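Local coordinates for protein probable M18 family aminopeptidase 1 (Thermotoga maritima, PDB 2GLF) that probably acts as a zinc-dependent aminopeptidase of the M18 family, removing residues from the amino ends of peptides, at residues 91-96 with 272-277. Residues are numbered along the deposited sequence; the frame is centred on the assembly and turned at random.
Sequences AHIDSP and VIFFDK. With MN (manganese (II) ion), chain E.
The carbonyl oxygen of A91 lies at the edge of two phenyl rings, those of F274 and F275, which point to opposite faces of the sheet; the ring of F407 meets that of F275 with the planes about 65° apart. I93 meets F274 obliquely, the two side chains crossing at about a right angle with CG2 of I93 4.0 Å from CB of F274; I40 of helix 33-45 and A254 of helix 248-263 also touch F274. The imidazole of H92 carries its contacts at the edge: NE2 binds manganese at 2.4 Å, while O of D94 lies in the ring plane near ND1. Two weak bonds from ND1, to O and to OD2 of D94, each 2.9 Å long, together with the metal probably steady the turn of the ring. CG of D94 sits between its own backbone N and carbonyl carbon (chi1 62°), which turns the carboxylate back toward ND1 of H92, with OD2 tilted off the ring plane, while the other oxygen, OD1, is hydrogen-bonded to OH of Y119 and to the backbone N of E279. Replacing D94 with an alanine would probably leave ND1 of H92 with the backbone O alone of its two D94 partners, and rob Y119 and the E279 N-H of the carboxylate they share. The backbones run parallel: A91 N reaches I273 O at 3.1 Å, F275 N reaches A91 O at 2.9 Å, and I93 N bonds to F275 O at 2.7 Å. Two adjacent central strands, 87-92 and 270-275, thus end side by side next to the metal site, to which the first contributes H92. D249 and D326 complete the protein ligands of this manganese, as is characteristic of the two-metal site at the carboxyl edge of the sheet in zinc exopeptidases of this clan.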
ATOM      1  N   ALA A  91     -34.707  34.300   4.409  1.00  9.46           N
ATOM      2  CA  ALA A  91     -33.743  33.547   5.202  1.00  9.46           C
ATOM      3  C   ALA A  91     -34.360  32.251   5.723  1.00  9.46           C
ATOM      4  O   ALA A  91     -35.547  31.992   5.519  1.00  9.46           O
ATOM      5  CB  ALA A  91     -33.254  34.394   6.362  1.00  1.76           C
ATOM      6  N   HIS A  92     -33.548  31.429   6.377  1.00  9.29           N
ATOM      7  CA  HIS A  92     -34.036  30.176   6.937  1.00  9.33           C
ATOM      8  C   HIS A  92     -33.835  30.177   8.449  1.00  9.51           C
ATOM      9  O   HIS A  92     -32.876  30.755   8.961  1.00  9.46           O
ATOM     10  CB  HIS A  92     -33.346  28.969   6.274  1.00 13.57           C
ATOM     11  CG  HIS A  92     -31.894  28.806   6.613  1.00 14.27           C
ATOM     12  ND1 HIS A  92     -31.461  28.048   7.683  1.00 16.58           N
ATOM     13  CD2 HIS A  92     -30.776  29.228   5.974  1.00 14.89           C
ATOM     14  CE1 HIS A  92     -30.138  28.007   7.684  1.00 16.43           C
ATOM     15  NE2 HIS A  92     -29.698  28.715   6.658  1.00 15.74           N
ATOM     16  N   ILE A  93     -34.759  29.550   9.164  1.00  9.30           N
ATOM     17  CA  ILE A  93     -34.676  29.527  10.607  1.00  9.26           C
ATOM     18  C   ILE A  93     -34.376  28.154  11.188  1.00  9.42           C
ATOM     19  O   ILE A  93     -34.436  27.967  12.403  1.00  9.34           O
ATOM     20  CB  ILE A  93     -35.964  30.104  11.242  1.00  9.49           C
ATOM     21  CG1 ILE A  93     -37.196  29.398  10.684  1.00  9.49           C
ATOM     22  CG2 ILE A  93     -36.053  31.593  10.964  1.00  9.49           C
ATOM     23  CD1 ILE A  93     -38.490  29.900  11.274  1.00  9.58           C
ATOM     24  N   ASP A  94     -34.049  27.190  10.335  1.00  8.51           N
ATOM     25  CA  ASP A  94     -33.693  25.868  10.836  1.00 10.22           C
ATOM     26  C   ASP A  94     -32.165  25.851  10.957  1.00 11.43           C
ATOM     27  O   ASP A  94     -31.475  26.541  10.202  1.00 11.75           O
ATOM     28  CB  ASP A  94     -34.155  24.770   9.877  1.00 19.59           C
ATOM     29  CG  ASP A  94     -33.500  24.868   8.518  1.00 22.87           C
ATOM     30  OD1 ASP A  94     -33.024  23.826   8.015  1.00 25.20           O
ATOM     31  OD2 ASP A  94     -33.464  25.985   7.950  1.00 28.56           O
ATOM     32  N   SER A  95     -31.637  25.084  11.906  1.00 19.64           N
ATOM     33  CA  SER A  95     -30.191  25.003  12.107  1.00 20.36           C
ATOM     34  C   SER A  95     -29.740  23.586  12.410  1.00 20.08           C
ATOM     35  O   SER A  95     -30.498  22.797  12.971  1.00 19.98           O
ATOM     36  CB  SER A  95     -29.760  25.897  13.267  1.00 20.48           C
ATOM     37  OG  SER A  95     -29.861  27.261  12.928  1.00 23.20           O
ATOM     38  N   PRO A  96     -28.498  23.235  12.032  1.00 14.40           N
ATOM     39  CA  PRO A  96     -28.051  21.873  12.329  1.00 14.05           C
ATOM     40  C   PRO A  96     -28.344  21.554  13.800  1.00 13.80           C
ATOM     41  O   PRO A  96     -28.195  22.407  14.683  1.00 13.52           O
ATOM     42  CB  PRO A  96     -26.564  21.935  11.996  1.00 17.76           C
ATOM     43  CG  PRO A  96     -26.556  22.830  10.782  1.00 17.20           C
ATOM     44  CD  PRO A  96     -27.504  23.948  11.203  1.00 17.65           C
ATOM     45  N   VAL A 272     -40.562  39.868   4.246  1.00 18.81           N
ATOM     46  CA  VAL A 272     -39.535  38.914   4.643  1.00 18.36           C
ATOM     47  C   VAL A 272     -40.151  37.529   4.826  1.00 18.83           C
ATOM     48  O   VAL A 272     -41.189  37.387   5.462  1.00 19.60           O
ATOM     49  CB  VAL A 272     -38.866  39.312   5.977  1.00  5.94           C
ATOM     50  CG1 VAL A 272     -37.774  38.327   6.301  1.00  5.94           C
ATOM     51  CG2 VAL A 272     -38.285  40.717   5.892  1.00  5.94           C
ATOM     52  N   ILE A 273     -39.516  36.509   4.264  1.00 21.48           N
ATOM     53  CA  ILE A 273     -40.017  35.147   4.406  1.00 21.03           C
ATOM     54  C   ILE A 273     -38.982  34.292   5.137  1.00 21.20           C
ATOM     55  O   ILE A 273     -37.786  34.355   4.852  1.00 21.10           O
ATOM     56  CB  ILE A 273     -40.325  34.542   3.045  1.00 20.04           C
ATOM     57  CG1 ILE A 273     -41.273  35.470   2.297  1.00 18.25           C
ATOM     58  CG2 ILE A 273     -40.988  33.186   3.206  1.00 19.56           C
ATOM     59  CD1 ILE A 273     -41.391  35.134   0.840  1.00 18.51           C
ATOM     60  N   PHE A 274     -39.455  33.499   6.089  1.00 15.26           N
ATOM     61  CA  PHE A 274     -38.588  32.653   6.891  1.00 15.52           C
ATOM     62  C   PHE A 274     -38.882  31.183   6.647  1.00 15.23           C
ATOM     63  O   PHE A 274     -39.962  30.700   6.988  1.00 14.73           O
ATOM     64  CB  PHE A 274     -38.801  32.991   8.360  1.00 20.47           C
ATOM     65  CG  PHE A 274     -38.451  34.409   8.711  1.00 23.42           C
ATOM     66  CD1 PHE A 274     -39.288  35.164   9.511  1.00 26.77           C
ATOM     67  CD2 PHE A 274     -37.260  34.972   8.281  1.00 28.81           C
ATOM     68  CE1 PHE A 274     -38.938  36.462   9.881  1.00 30.53           C
ATOM     69  CE2 PHE A 274     -36.907  36.265   8.648  1.00 28.44           C
ATOM     70  CZ  PHE A 274     -37.748  37.010   9.449  1.00 26.42           C
ATOM     71  N   PHE A 275     -37.921  30.464   6.068  1.00 31.26           N
ATOM     72  CA  PHE A 275     -38.126  29.048   5.780  1.00 30.53           C
ATOM     73  C   PHE A 275     -37.458  28.085   6.740  1.00 30.22           C
ATOM     74  O   PHE A 275     -36.567  28.448   7.499  1.00 30.81           O
ATOM     75  CB  PHE A 275     -37.667  28.720   4.361  1.00 12.21           C
ATOM     76  CG  PHE A 275     -38.413  29.469   3.297  1.00 12.21           C
ATOM     77  CD1 PHE A 275     -37.930  30.682   2.814  1.00 12.21           C
ATOM     78  CD2 PHE A 275     -39.598  28.959   2.771  1.00 12.21           C
ATOM     79  CE1 PHE A 275     -38.616  31.375   1.819  1.00 13.39           C
ATOM     80  CE2 PHE A 275     -40.295  29.645   1.774  1.00 12.28           C
ATOM     81  CZ  PHE A 275     -39.804  30.854   1.295  1.00 13.10           C
ATOM     82  N   ASP A 276     -37.915  26.842   6.677  1.00 12.99           N
ATOM     83  CA  ASP A 276     -37.421  25.743   7.501  1.00 12.99           C
ATOM     84  C   ASP A 276     -36.914  24.697   6.494  1.00 12.99           C
ATOM     85  O   ASP A 276     -37.221  24.788   5.307  1.00 12.99           O
ATOM     86  CB  ASP A 276     -38.603  25.240   8.367  1.00 15.76           C
ATOM     87  CG  ASP A 276     -38.485  23.776   8.810  1.00 18.04           C
ATOM     88  OD1 ASP A 276     -39.398  22.991   8.455  1.00 20.81           O
ATOM     89  OD2 ASP A 276     -37.524  23.401   9.526  1.00 19.87           O
ATOM     90  N   LYS A 277     -36.103  23.744   6.941  1.00 12.04           N
ATOM     91  CA  LYS A 277     -35.599  22.698   6.049  1.00 11.43           C
ATOM     92  C   LYS A 277     -34.496  23.082   5.056  1.00 11.87           C
ATOM     93  O   LYS A 277     -34.123  22.266   4.221  1.00 10.59           O
ATOM     94  CB  LYS A 277     -36.761  22.068   5.263  1.00 19.39           C
ATOM     95  CG  LYS A 277     -37.415  20.854   5.914  1.00 18.92           C
ATOM     96  CD  LYS A 277     -37.848  21.148   7.335  1.00 20.91           C
ATOM     97  CE  LYS A 277     -38.673  20.020   7.943  1.00 19.62           C
ATOM     98  NZ  LYS A 277     -37.882  18.780   8.161  1.00 17.89           N
TER
HETATM   99 MN    MN E5001     -27.371  29.048   5.997  1.00 17.51          MN
HETATM  100  O   HOH W   1     -25.111  29.694   5.786  1.00 24.06           O